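Sys-1 protein (Caenorhabditis elegans, PDB 3C2G) acts as a beta-catenin of the Wnt asymmetry pathway, binding the TCF factor POP-1 directly through an armadillo domain and activating or repressing target genes. Local coordinates at residues S467-L472 against T525-L530; A500-V505 against Q520-T525; A538-A543 against L577-T582; D550-L555 against V571-I576; I589-L594 against S611-F616. All coordinates share one frame; numbering follows the deposited sequence.

Contact 1 (S467-L472 against T525-L530)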
# COMPACT_ATOMS: atom_id res chain seq x y z
N SER A 467 6.32 6.63 -23.38
CA SER A 467 7.73 6.30 -23.49
C SER A 467 8.26 6.49 -24.92
O SER A 467 9.33 7.06 -25.10
CB SER A 467 7.99 4.88 -23.00
OG SER A 467 8.00 4.86 -21.58
N PHE A 468 7.51 6.01 -25.91
CA PHE A 468 7.88 6.14 -27.31
C PHE A 468 7.88 7.59 -27.73
O PHE A 468 8.81 8.04 -28.41
CB PHE A 468 6.96 5.31 -28.20
CG PHE A 468 7.25 3.85 -28.17
CD1 PHE A 468 8.51 3.37 -28.51
CD2 PHE A 468 6.26 2.93 -27.82
CE1 PHE A 468 8.78 2.00 -28.48
CE2 PHE A 468 6.54 1.55 -27.79
CZ PHE A 468 7.79 1.09 -28.11
N ILE A 469 6.85 8.33 -27.33
CA ILE A 469 6.79 9.76 -27.57
C ILE A 469 8.08 10.43 -27.10
O ILE A 469 8.76 11.10 -27.87
CB ILE A 469 5.57 10.40 -26.89
CG1 ILE A 469 4.29 9.98 -27.61
CG2 ILE A 469 5.69 11.93 -26.88
CD1 ILE A 469 3.02 10.22 -26.80
N LEU A 470 8.44 10.23 -25.83
CA LEU A 470 9.61 10.89 -25.26
C LEU A 470 10.94 10.40 -25.84
O LEU A 470 11.84 11.21 -26.09
CB LEU A 470 9.62 10.75 -23.75
CG LEU A 470 8.43 11.38 -23.02
CD1 LEU A 470 8.52 11.13 -21.51
CD2 LEU A 470 8.31 12.87 -23.34
N LEU A 471 11.08 9.09 -26.05
CA LEU A 471 12.28 8.55 -26.67
C LEU A 471 12.52 9.17 -28.04
O LEU A 471 13.64 9.58 -28.35
CB LEU A 471 12.23 7.03 -26.78
CG LEU A 471 12.58 6.27 -25.51
CD1 LEU A 471 12.16 4.81 -25.64
CD2 LEU A 471 14.07 6.39 -25.16
N LEU A 472 11.47 9.28 -28.85
CA LEU A 472 11.61 9.76 -30.22
C LEU A 472 11.81 11.27 -30.28
O LEU A 472 12.22 11.78 -31.30
CB LEU A 472 10.42 9.34 -31.09
CG LEU A 472 10.13 7.85 -31.28
CD1 LEU A 472 8.85 7.71 -32.05
CD2 LEU A 472 11.24 7.08 -31.97
N THR A 525 -1.89 8.33 -28.64
CA THR A 525 -1.84 7.65 -29.92
C THR A 525 -1.71 8.69 -31.04
O THR A 525 -0.79 8.62 -31.87
CB THR A 525 -3.09 6.79 -30.15
OG1 THR A 525 -3.16 5.77 -29.14
CG2 THR A 525 -3.06 6.14 -31.51
N ILE A 526 -2.62 9.66 -31.07
CA ILE A 526 -2.60 10.70 -32.09
C ILE A 526 -1.22 11.40 -32.06
O ILE A 526 -0.60 11.65 -33.09
CB ILE A 526 -3.75 11.72 -31.88
CG1 ILE A 526 -5.12 11.03 -31.94
CG2 ILE A 526 -3.68 12.87 -32.90
CD1 ILE A 526 -5.29 10.02 -33.07
N SER A 527 -0.74 11.65 -30.86
CA SER A 527 0.47 12.42 -30.67
C SER A 527 1.70 11.61 -31.05
O SER A 527 2.67 12.15 -31.57
CB SER A 527 0.52 12.91 -29.22
OG SER A 527 1.83 13.24 -28.85
N LEU A 528 1.65 10.31 -30.83
CA LEU A 528 2.76 9.45 -31.24
C LEU A 528 2.80 9.22 -32.76
O LEU A 528 3.88 9.05 -33.34
CB LEU A 528 2.72 8.12 -30.47
CG LEU A 528 3.77 7.05 -30.80
CD1 LEU A 528 5.18 7.57 -30.68
CD2 LEU A 528 3.58 5.84 -29.93
N LEU A 529 1.65 9.20 -33.42
CA LEU A 529 1.64 9.04 -34.86
C LEU A 529 2.28 10.27 -35.53
O LEU A 529 3.02 10.13 -36.51
CB LEU A 529 0.24 8.79 -35.39
CG LEU A 529 -0.41 7.46 -34.99
CD1 LEU A 529 -1.85 7.43 -35.46
CD2 LEU A 529 0.37 6.26 -35.53
N LEU A 530 2.02 11.45 -34.96
CA LEU A 530 2.67 12.70 -35.37
C LEU A 530 4.20 12.68 -35.20
O LEU A 530 4.94 13.02 -36.14
CB LEU A 530 2.09 13.87 -34.59
CG LEU A 530 0.71 14.30 -35.08
CD1 LEU A 530 0.22 15.46 -34.26
CD2 LEU A 530 0.75 14.66 -36.58
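Helices 457-472 and 515-535 run nearly side by side where Ile469 meets Leu528: the axes of the two short segments come within 9.4 Å at an angle of 28°, and the CA atoms of Ile469 and Leu528 are 5.5 Å apart. Two helices separated by another in the chain yet running in almost the same direction are consistent with the superhelical stacking of helices in an armadillo domain. The contact is apolar, and Leu528 is its hub. With CG anti to the backbone N (chi1 177°), this leucine reaches across and sets both methyls against Phe468 CB, CD1 going on to meet Leu472. CD1 rests on Phe468 CB at 3.8 Å, and the tip of Leu472 brings its own CD1 to 3.9 Å from Leu528 CD1, the two side chains crossing at about a right angle. CD2 lies obliquely to the phenylalanine ring, which itself turns away from helix 515-535. On the other flank, Ile469 lays its CG1 against Leu528 CB, 3.8 Å away, the side chains crossing obliquely, while its CD1 methyl extends to Ser527 OG at 3.8 Å, a van der Waals contact. One branched side chain thus fills the space among three residues of the facing helix. Around this layer, helix 494-507 packs on both partners, Ile498 against Leu528 and Leu494 against Phe468; helix 388-409 covers the side of 467-472 bearing Leu470 and Leu471, and helix 563-579 takes up Ile526 and Leu530 of the other segment.

Contact 2 (A500-V505 against Q520-T525)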
# COMPACT_ATOMS: atom_id res chain seq x y z
N ALA A 500 -3.33 -1.51 -32.92
CA ALA A 500 -4.00 -2.55 -32.16
C ALA A 500 -4.45 -2.08 -30.77
O ALA A 500 -5.53 -2.43 -30.31
CB ALA A 500 -3.13 -3.77 -32.06
N ALA A 501 -3.63 -1.25 -30.12
CA ALA A 501 -3.97 -0.76 -28.79
C ALA A 501 -5.13 0.22 -28.88
O ALA A 501 -6.02 0.24 -28.03
CB ALA A 501 -2.79 -0.13 -28.13
N TYR A 502 -5.11 1.02 -29.94
CA TYR A 502 -6.12 2.03 -30.18
C TYR A 502 -7.50 1.38 -30.42
O TYR A 502 -8.49 1.84 -29.87
CB TYR A 502 -5.68 2.88 -31.36
CG TYR A 502 -6.56 4.03 -31.74
CD1 TYR A 502 -6.52 5.25 -31.05
CD2 TYR A 502 -7.42 3.92 -32.83
CE1 TYR A 502 -7.33 6.32 -31.44
CE2 TYR A 502 -8.24 4.97 -33.22
CZ TYR A 502 -8.19 6.17 -32.53
OH TYR A 502 -9.02 7.18 -32.96
N SER A 503 -7.53 0.32 -31.23
CA SER A 503 -8.74 -0.49 -31.45
C SER A 503 -9.23 -1.10 -30.15
O SER A 503 -10.41 -1.01 -29.82
CB SER A 503 -8.47 -1.61 -32.45
OG SER A 503 -8.39 -1.10 -33.77
N TRP A 504 -8.32 -1.73 -29.42
CA TRP A 504 -8.62 -2.40 -28.16
C TRP A 504 -9.34 -1.49 -27.16
O TRP A 504 -10.31 -1.91 -26.52
CB TRP A 504 -7.33 -2.93 -27.55
CG TRP A 504 -7.48 -3.47 -26.16
CD1 TRP A 504 -7.92 -4.71 -25.81
CD2 TRP A 504 -7.16 -2.79 -24.94
NE1 TRP A 504 -7.91 -4.85 -24.44
CE2 TRP A 504 -7.44 -3.69 -23.88
CE3 TRP A 504 -6.65 -1.52 -24.63
CZ2 TRP A 504 -7.24 -3.35 -22.54
CZ3 TRP A 504 -6.45 -1.19 -23.30
CH2 TRP A 504 -6.75 -2.10 -22.27
N VAL A 505 -8.87 -0.25 -27.05
CA VAL A 505 -9.42 0.68 -26.08
C VAL A 505 -10.90 0.99 -26.35
O VAL A 505 -11.68 1.19 -25.42
CB VAL A 505 -8.53 1.97 -25.94
CG1 VAL A 505 -8.91 3.03 -26.96
CG2 VAL A 505 -8.63 2.53 -24.56
N GLN A 520 -6.56 9.55 -22.26
CA GLN A 520 -5.12 9.85 -22.40
C GLN A 520 -4.39 8.91 -23.36
O GLN A 520 -3.42 9.31 -23.99
CB GLN A 520 -4.39 10.01 -21.06
CG GLN A 520 -3.96 8.72 -20.38
CD GLN A 520 -2.96 8.91 -19.21
OE1 GLN A 520 -2.66 10.04 -18.80
NE2 GLN A 520 -2.47 7.79 -18.67
N LEU A 521 -4.88 7.67 -23.49
CA LEU A 521 -4.31 6.70 -24.42
C LEU A 521 -4.60 7.12 -25.85
O LEU A 521 -3.75 6.99 -26.73
CB LEU A 521 -4.87 5.30 -24.16
CG LEU A 521 -4.25 4.16 -24.97
CD1 LEU A 521 -4.26 2.89 -24.18
CD2 LEU A 521 -4.96 3.94 -26.31
N VAL A 522 -5.82 7.61 -26.07
CA VAL A 522 -6.27 8.07 -27.37
C VAL A 522 -5.40 9.25 -27.83
O VAL A 522 -4.90 9.24 -28.97
CB VAL A 522 -7.76 8.45 -27.32
CG1 VAL A 522 -8.16 9.27 -28.53
CG2 VAL A 522 -8.61 7.19 -27.23
N GLU A 523 -5.22 10.22 -26.93
CA GLU A 523 -4.45 11.43 -27.22
C GLU A 523 -3.00 11.09 -27.51
O GLU A 523 -2.40 11.61 -28.46
CB GLU A 523 -4.52 12.41 -26.04
CG GLU A 523 -5.90 13.01 -25.82
CD GLU A 523 -5.98 13.94 -24.60
OE1 GLU A 523 -7.03 13.93 -23.91
OE2 GLU A 523 -4.99 14.68 -24.34
N ARG A 524 -2.44 10.20 -26.71
CA ARG A 524 -1.06 9.79 -26.89
C ARG A 524 -0.86 9.05 -28.20
O ARG A 524 0.20 9.14 -28.79
CB ARG A 524 -0.56 8.98 -25.68
CG ARG A 524 -0.28 9.85 -24.49
CD ARG A 524 -0.04 9.06 -23.24
NE ARG A 524 0.24 9.96 -22.13
CZ ARG A 524 0.63 9.56 -20.92
NH1 ARG A 524 0.80 8.27 -20.68
NH2 ARG A 524 0.87 10.45 -19.96
N THR A 525 -1.89 8.33 -28.64
CA THR A 525 -1.84 7.65 -29.92
C THR A 525 -1.71 8.69 -31.04
O THR A 525 -0.79 8.62 -31.87
CB THR A 525 -3.09 6.79 -30.15
OG1 THR A 525 -3.16 5.77 -29.14
CG2 THR A 525 -3.06 6.14 -31.51
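An antiparallel pair of consecutive helices, 494-507 and 515-535, forms part of an armadillo layer, and this contact, in which Tyr502, Val505 and Ala501 face Leu521, Val522 and Thr525, is its buried seam. The segment axes approach to 10.2 Å and make an angle of 152°, with Tyr502 and Val522 closest in the backbone. Tyr502 places its ring beside the other helix by setting CG anti to the backbone N (chi1 -177°). Thr525 meets it at about a right angle, its methyl CG2 3.6 Å from Tyr502 CD1, and farther out along the ring Val522 CG1 lies 4.2 Å from Tyr502 CE1; both methyls come in obliquely. One turn on, Val505 and Leu521 slide past each other in opposite directions, with Val505 CB 4.1 Å from Leu521 CD2, and that same methyl reaches Ala501 O. Val505 CG1 also crosses to Val522 CG2 at 4.2 Å. Outside the pair, Phe506 meets the Tyr502 ring edge-to-face, and Leu458 of helix 457-472 packs on Val505. Thr525 turns its hydroxyl back along its own helix, OG1 donating to Leu521 O at 2.8 Å. That carbonyl also accepts from Thr525 N, the two donors reaching it from opposite faces of its plane. The polar atom of a buried threonine is therefore satisfied within its own helix, and what Thr525 presents to Tyr502 is mainly hydrocarbon, so the seam holds together by shape and apolar contact.

Contact 3 (A538-A543 against L577-T582)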
# COMPACT_ATOMS: atom_id res chain seq x y z
N ALA A 538 8.85 9.54 -41.76
CA ALA A 538 8.04 8.42 -42.25
C ALA A 538 6.58 8.79 -42.47
O ALA A 538 5.69 7.96 -42.28
CB ALA A 538 8.16 7.24 -41.30
N GLU A 539 6.34 10.03 -42.87
CA GLU A 539 4.99 10.50 -43.11
C GLU A 539 4.18 9.54 -44.01
O GLU A 539 3.07 9.16 -43.65
CB GLU A 539 5.01 11.91 -43.68
CG GLU A 539 3.82 12.74 -43.25
CD GLU A 539 3.99 14.20 -43.58
OE1 GLU A 539 4.71 14.90 -42.83
OE2 GLU A 539 3.39 14.66 -44.57
N LYS A 540 4.75 9.13 -45.14
CA LYS A 540 4.11 8.15 -46.03
C LYS A 540 3.77 6.86 -45.31
O LYS A 540 2.63 6.42 -45.32
CB LYS A 540 5.02 7.81 -47.22
CG LYS A 540 4.85 8.68 -48.43
CD LYS A 540 3.88 8.08 -49.44
CE LYS A 540 3.71 9.01 -50.66
NZ LYS A 540 2.79 8.43 -51.68
N GLU A 541 4.79 6.26 -44.71
CA GLU A 541 4.71 4.95 -44.07
C GLU A 541 3.64 4.92 -42.97
O GLU A 541 2.84 3.99 -42.91
CB GLU A 541 6.10 4.55 -43.52
CG GLU A 541 6.29 3.05 -43.23
CD GLU A 541 7.67 2.68 -42.63
OE1 GLU A 541 7.92 1.47 -42.41
OE2 GLU A 541 8.51 3.59 -42.39
N VAL A 542 3.63 5.94 -42.11
CA VAL A 542 2.65 6.01 -41.03
C VAL A 542 1.23 6.06 -41.57
O VAL A 542 0.35 5.32 -41.11
CB VAL A 542 2.90 7.20 -40.07
CG1 VAL A 542 1.71 7.42 -39.17
CG2 VAL A 542 4.13 6.96 -39.22
N ALA A 543 1.01 6.92 -42.56
CA ALA A 543 -0.30 7.07 -43.16
C ALA A 543 -0.77 5.76 -43.76
O ALA A 543 -1.88 5.29 -43.45
CB ALA A 543 -0.27 8.15 -44.20
N LEU A 577 -4.32 12.24 -45.46
CA LEU A 577 -4.99 12.44 -46.74
C LEU A 577 -4.05 12.93 -47.83
O LEU A 577 -4.30 12.72 -49.01
CB LEU A 577 -6.20 13.36 -46.59
CG LEU A 577 -7.28 12.79 -45.67
CD1 LEU A 577 -8.44 13.75 -45.52
CD2 LEU A 577 -7.76 11.44 -46.17
N GLU A 578 -2.95 13.58 -47.43
CA GLU A 578 -1.90 13.96 -48.37
C GLU A 578 -1.28 12.73 -49.02
O GLU A 578 -0.87 12.78 -50.17
CB GLU A 578 -0.81 14.79 -47.67
CG GLU A 578 0.20 15.48 -48.60
CD GLU A 578 1.16 16.42 -47.84
OE1 GLU A 578 0.69 17.23 -46.98
OE2 GLU A 578 2.40 16.37 -48.10
N HIS A 579 -1.22 11.61 -48.29
CA HIS A 579 -0.62 10.38 -48.82
C HIS A 579 -1.63 9.26 -49.17
O HIS A 579 -1.34 8.40 -49.98
CB HIS A 579 0.48 9.86 -47.90
CG HIS A 579 1.53 10.87 -47.59
ND1 HIS A 579 1.55 11.60 -46.41
CD2 HIS A 579 2.61 11.29 -48.30
CE1 HIS A 579 2.58 12.42 -46.41
NE2 HIS A 579 3.24 12.26 -47.55
N CYS A 580 -2.81 9.30 -48.56
CA CYS A 580 -3.88 8.36 -48.93
C CYS A 580 -5.14 9.14 -49.23
O CYS A 580 -6.08 9.15 -48.43
CB CYS A 580 -4.13 7.35 -47.81
SG CYS A 580 -2.64 6.48 -47.25
N PRO A 581 -5.18 9.80 -50.41
CA PRO A 581 -6.23 10.76 -50.81
C PRO A 581 -7.66 10.21 -50.75
O PRO A 581 -8.59 10.93 -50.39
CB PRO A 581 -5.86 11.12 -52.26
CG PRO A 581 -4.43 10.75 -52.42
CD PRO A 581 -4.17 9.61 -51.49
N THR A 582 -7.81 8.93 -51.07
CA THR A 582 -9.13 8.33 -51.23
C THR A 582 -9.82 8.07 -49.89
O THR A 582 -11.04 7.90 -49.86
CB THR A 582 -9.09 7.01 -52.05
OG1 THR A 582 -8.40 6.00 -51.31
CG2 THR A 582 -8.37 7.20 -53.41
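His579 stands with its ring against the first turn of helix 539-544, so that the backbone of Glu539 and Lys540 lies over one face and the Glu539 carboxylate at its edge. The contact ties this short helix to the C-terminal end of helix 563-579, at the surface of the last layers of the armadillo domain. Lys540 CA sits 4.2 Å from the His579 ring centroid and 14° off its normal, a CH-pi contact. The lysine chain then bends at chi2 (-94°) and runs obliquely past the ring, CG lying 3.4 Å from His579 CD2. Glu539 crosses at about a right angle, with carboxylate and ring planes 69° apart; its OE2 lies in the ring plane beside CE1. On the ring's opposite face is Glu578 CB. Lys575, one turn earlier, fixes both polar ends: its NZ forms a salt bridge with Glu539 OE1, and its carbonyl O is hydrogen-bonded to His579 ND1. With an alanine at His579, the Lys575 carbonyl would probably lose this partner and a gap is likely to open beside Lys540 and Glu539. Beyond the ring, Ala543 CB touches His579 CB at 4.1 Å and Cys580 SG at 4.2 Å.

Contact 4 (D550-L555 against V571-I576)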
# COMPACT_ATOMS: atom_id res chain seq x y z
N ASP A 550 -9.95 4.17 -38.03
CA ASP A 550 -11.06 4.93 -38.61
C ASP A 550 -10.80 6.42 -38.43
O ASP A 550 -10.01 6.82 -37.56
CB ASP A 550 -12.38 4.53 -37.95
CG ASP A 550 -13.60 4.85 -38.81
OD1 ASP A 550 -13.45 5.42 -39.93
OD2 ASP A 550 -14.73 4.54 -38.36
N CYS A 551 -11.46 7.24 -39.24
CA CYS A 551 -11.32 8.70 -39.23
C CYS A 551 -11.10 9.32 -37.84
O CYS A 551 -12.03 9.40 -37.05
CB CYS A 551 -12.57 9.34 -39.83
SG CYS A 551 -12.36 11.10 -40.08
N PRO A 552 -9.86 9.77 -37.55
CA PRO A 552 -9.57 10.39 -36.25
C PRO A 552 -10.43 11.61 -35.96
O PRO A 552 -10.75 11.87 -34.81
CB PRO A 552 -8.09 10.78 -36.36
CG PRO A 552 -7.55 9.88 -37.42
CD PRO A 552 -8.66 9.71 -38.40
N LEU A 553 -10.84 12.33 -37.01
CA LEU A 553 -11.70 13.51 -36.85
C LEU A 553 -12.93 13.22 -35.99
O LEU A 553 -13.37 14.08 -35.23
CB LEU A 553 -12.10 14.10 -38.20
CG LEU A 553 -12.80 15.47 -38.19
CD1 LEU A 553 -12.06 16.52 -37.32
CD2 LEU A 553 -13.01 16.02 -39.60
N ASN A 554 -13.44 12.00 -36.08
CA ASN A 554 -14.60 11.57 -35.28
C ASN A 554 -14.34 11.53 -33.76
O ASN A 554 -15.28 11.45 -32.97
CB ASN A 554 -15.12 10.21 -35.79
CG ASN A 554 -15.72 10.30 -37.20
OD1 ASN A 554 -16.30 11.32 -37.58
ND2 ASN A 554 -15.58 9.23 -37.97
N LEU A 555 -13.07 11.60 -33.36
CA LEU A 555 -12.69 11.76 -31.95
C LEU A 555 -13.15 13.10 -31.38
O LEU A 555 -13.20 13.28 -30.16
CB LEU A 555 -11.17 11.68 -31.81
CG LEU A 555 -10.41 10.43 -31.38
CD1 LEU A 555 -11.19 9.12 -31.50
CD2 LEU A 555 -9.12 10.37 -32.18
N VAL A 571 -4.22 17.92 -37.79
CA VAL A 571 -2.97 17.82 -38.52
C VAL A 571 -2.72 16.40 -39.00
O VAL A 571 -2.32 16.20 -40.15
CB VAL A 571 -1.79 18.35 -37.68
CG1 VAL A 571 -0.43 18.02 -38.33
CG2 VAL A 571 -1.93 19.87 -37.48
N VAL A 572 -2.96 15.41 -38.13
CA VAL A 572 -2.72 14.02 -38.48
C VAL A 572 -3.64 13.60 -39.63
O VAL A 572 -3.22 12.89 -40.54
CB VAL A 572 -2.83 13.03 -37.26
CG1 VAL A 572 -4.27 12.67 -36.93
CG2 VAL A 572 -2.05 11.77 -37.55
N CYS A 573 -4.89 14.06 -39.57
CA CYS A 573 -5.86 13.76 -40.61
C CYS A 573 -5.40 14.31 -41.96
O CYS A 573 -5.42 13.60 -42.96
CB CYS A 573 -7.23 14.31 -40.25
SG CYS A 573 -8.12 13.32 -39.06
N ASP A 574 -4.96 15.57 -41.95
CA ASP A 574 -4.50 16.22 -43.15
C ASP A 574 -3.30 15.52 -43.75
O ASP A 574 -3.21 15.34 -44.96
CB ASP A 574 -4.18 17.69 -42.89
CG ASP A 574 -3.97 18.48 -44.17
OD1 ASP A 574 -4.95 18.69 -44.92
OD2 ASP A 574 -2.81 18.87 -44.43
N LYS A 575 -2.37 15.10 -42.89
CA LYS A 575 -1.19 14.37 -43.34
C LYS A 575 -1.52 12.97 -43.86
O LYS A 575 -0.85 12.47 -44.78
CB LYS A 575 -0.14 14.31 -42.24
CG LYS A 575 0.57 15.63 -42.00
CD LYS A 575 1.54 15.53 -40.85
CE LYS A 575 2.26 16.85 -40.59
NZ LYS A 575 3.14 17.23 -41.73
N ILE A 576 -2.54 12.33 -43.30
CA ILE A 576 -2.97 11.03 -43.82
C ILE A 576 -3.55 11.18 -45.24
O ILE A 576 -3.29 10.35 -46.11
CB ILE A 576 -3.99 10.30 -42.88
CG1 ILE A 576 -3.31 9.84 -41.59
CG2 ILE A 576 -4.60 9.08 -43.56
CD1 ILE A 576 -4.29 9.58 -40.46
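Apolar packing carries the contact, and it centres on the sulfur of Cys573, which is set against the ring of Pro552. Three ring carbons come near it: CB and CD of Pro552 each lie 3.7 Å from Cys573 SG, and CG slightly farther. The sulfur is directed there by a first torsion that puts SG anti to the carbonyl carbon (chi1 -78°). Leu553 brings its backbone N to 3.5 Å from Cys573 SG, and its CB follows at 4.1 Å, so the thiol is nested between two successive residues. At the margins, Val572 CG1 touches Pro552 CB at 4.3 Å, and Ile576 CD1 reaches Pro552 CG more distantly. Val572, Cys573 and Ile576 occupy one side of helix 563-579, and the start of the 3-10 segment, Pro552 and Leu553, rests on it. In the armadillo domain this is a connection between helices packing on the helix it leads into: the loop following helix 539-544 folds back onto helix 563-579 before the chain enters it. Polar interactions are confined to the individual segments and their surroundings. Cys551 N donates to Asp550 OD1 at 2.8 Å, meeting the oxygen from above the carboxylate plane, and the 3-10 segment carries the bond from Leu555 N to Pro552 O, 2.7 Å. Asn554 ND2 is hydrogen-bonded to Thr588 O. Round the helix from Cys573, Asp574 forms a salt bridge with Arg615. Trp587 packs on Pro552, and Leu594 of helix 591-598 packs on Leu553.

Contact 5 (I589-L594 against S611-F616)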
# COMPACT_ATOMS: atom_id res chain seq x y z
N ILE A 589 -17.58 12.05 -41.90
CA ILE A 589 -17.33 13.15 -40.98
C ILE A 589 -18.57 13.99 -40.68
O ILE A 589 -19.58 13.90 -41.39
CB ILE A 589 -16.19 14.09 -41.48
CG1 ILE A 589 -16.62 14.86 -42.73
CG2 ILE A 589 -14.90 13.30 -41.71
CD1 ILE A 589 -15.69 16.01 -43.10
N ASP A 590 -18.48 14.77 -39.60
CA ASP A 590 -19.44 15.81 -39.29
C ASP A 590 -18.89 17.09 -39.92
O ASP A 590 -18.12 17.82 -39.30
CB ASP A 590 -19.56 15.97 -37.77
CG ASP A 590 -20.66 16.93 -37.34
OD1 ASP A 590 -21.01 17.86 -38.10
OD2 ASP A 590 -21.16 16.77 -36.21
N ARG A 591 -19.29 17.33 -41.16
CA ARG A 591 -18.76 18.44 -41.94
C ARG A 591 -19.01 19.84 -41.33
O ARG A 591 -18.08 20.65 -41.30
CB ARG A 591 -19.26 18.36 -43.38
CG ARG A 591 -18.39 19.12 -44.36
CD ARG A 591 -19.08 19.36 -45.69
NE ARG A 591 -18.37 20.39 -46.45
CZ ARG A 591 -17.49 20.15 -47.41
NH1 ARG A 591 -17.19 18.90 -47.78
NH2 ARG A 591 -16.90 21.17 -48.02
N PRO A 592 -20.24 20.13 -40.86
CA PRO A 592 -20.48 21.45 -40.25
C PRO A 592 -19.62 21.71 -39.02
O PRO A 592 -19.23 22.85 -38.78
CB PRO A 592 -21.97 21.39 -39.85
CG PRO A 592 -22.56 20.35 -40.72
CD PRO A 592 -21.48 19.32 -40.88
N MSE A 593 -19.33 20.66 -38.27
CA MSE A 593 -18.41 20.79 -37.14
C MSE A 593 -17.01 21.20 -37.58
O MSE A 593 -16.37 22.04 -36.93
CB MSE A 593 -18.35 19.49 -36.35
CG MSE A 593 -17.64 19.66 -35.03
SE MSE A 593 -16.34 18.25 -34.75
CE MSE A 593 -15.02 18.70 -36.12
N LEU A 594 -16.52 20.62 -38.67
CA LEU A 594 -15.21 20.97 -39.20
C LEU A 594 -15.19 22.40 -39.74
O LEU A 594 -14.18 23.09 -39.62
CB LEU A 594 -14.77 19.96 -40.27
CG LEU A 594 -13.44 20.16 -41.00
CD1 LEU A 594 -12.27 20.21 -40.03
CD2 LEU A 594 -13.24 19.06 -42.02
N SER A 611 -7.35 23.73 -44.25
CA SER A 611 -6.44 22.86 -45.01
C SER A 611 -7.02 21.45 -45.12
O SER A 611 -6.98 20.85 -46.18
CB SER A 611 -5.06 22.81 -44.37
OG SER A 611 -4.60 24.10 -44.03
N LEU A 612 -7.57 20.95 -44.01
CA LEU A 612 -8.22 19.64 -43.99
C LEU A 612 -9.55 19.64 -44.76
O LEU A 612 -9.88 18.67 -45.43
CB LEU A 612 -8.42 19.14 -42.55
CG LEU A 612 -9.11 17.79 -42.30
CD1 LEU A 612 -8.40 16.63 -42.99
CD2 LEU A 612 -9.21 17.52 -40.82
N LEU A 613 -10.29 20.74 -44.65
CA LEU A 613 -11.58 20.90 -45.36
C LEU A 613 -11.47 20.70 -46.89
O LEU A 613 -12.30 20.01 -47.49
CB LEU A 613 -12.19 22.27 -45.05
CG LEU A 613 -13.67 22.51 -45.38
CD1 LEU A 613 -14.59 21.64 -44.51
CD2 LEU A 613 -14.01 23.99 -45.21
N SER A 614 -10.43 21.27 -47.49
CA SER A 614 -10.24 21.19 -48.94
C SER A 614 -10.01 19.78 -49.48
O SER A 614 -10.05 19.56 -50.68
CB SER A 614 -9.09 22.11 -49.38
OG SER A 614 -7.83 21.57 -49.01
N ARG A 615 -9.76 18.82 -48.58
CA ARG A 615 -9.50 17.43 -48.98
C ARG A 615 -10.77 16.69 -49.39
O ARG A 615 -10.72 15.75 -50.20
CB ARG A 615 -8.82 16.66 -47.86
CG ARG A 615 -7.55 17.28 -47.30
CD ARG A 615 -6.32 16.84 -48.04
NE ARG A 615 -5.12 17.32 -47.36
CZ ARG A 615 -3.90 17.31 -47.90
NH1 ARG A 615 -3.72 16.84 -49.13
NH2 ARG A 615 -2.87 17.76 -47.20
N PHE A 616 -11.91 17.11 -48.84
CA PHE A 616 -13.15 16.35 -48.96
C PHE A 616 -13.97 16.65 -50.21
O PHE A 616 -13.83 17.72 -50.80
CB PHE A 616 -13.98 16.54 -47.68
CG PHE A 616 -13.37 15.88 -46.49
CD1 PHE A 616 -13.75 14.59 -46.13
CD2 PHE A 616 -12.37 16.52 -45.76
CE1 PHE A 616 -13.16 13.96 -45.05
CE2 PHE A 616 -11.78 15.90 -44.68
CZ PHE A 616 -12.17 14.61 -44.32
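Leu612, the first residue of 611-616 to touch the facing segment, meets Leu594 at about a right angle, with CD2 4.2 Å from Leu594 CD1. Leu613 follows and slides past Leu594 in the opposite direction, its CD1 3.8 Å from Leu594 CD2. The same Leu613 methyl also lies over one face of the Arg591 guanidinium, near its rim, so it bridges an apolar and a charged side chain. A type I beta turn runs from Leu613 to Phe616, and Ser614 OG donates back to Ser611 O at 3.0 Å. The turn delivers Phe616, whose ring takes Ile589 CD1 over its centre, 3.8 Å from the centroid and 11° off the normal, a CH-pi contact. Ile589 CG2 adds a contact with CE1, and Leu594 CD2 comes obliquely to the ring. Arg591, extended from CG to NE, brings NH1 to within 4.0 Å of Phe616 CB, the guanidinium and ring planes 84° apart. A serine in place of Phe616 would probably strip Ile589 of its aromatic cover and leave a gap beside Leu594. Opposite, helix 591-598 starts at the N-cap Asp590, whose OD1 accepts from Met593 N. These last two helices close the end of the armadillo domain: Leu570, Cys573 and Leu577 of helix 563-579 pack on Leu612, Leu570 reaches Leu594 as well, and the loop leading into helix 563-579 brings Leu553 against Ile589 and Leu594.

Overall arrangement
All five contacts lie in the C-terminal part of the elongated armadillo domain and illustrate how packing continues from helix to helix in a repeat protein. Contacts 1 and 2 share Thr525 and helix 515-535, their centres about 12 Å apart, with contact 2 nested inside the loop closed by contact 1. Leu555 of contact 4 carries the packing onward, touching Ile526 of contact 1 and Val522 of contact 2. Contacts 3 and 4 draw on one and the same helix, and their centres are about 11 Å apart. The centres of contacts 5 and 4 are about 10 Å apart, joined through the Asp574-Arg615 salt bridge; those of contacts 5 and 1 are about 25 Å apart, with nearest atoms about 11 Å apart.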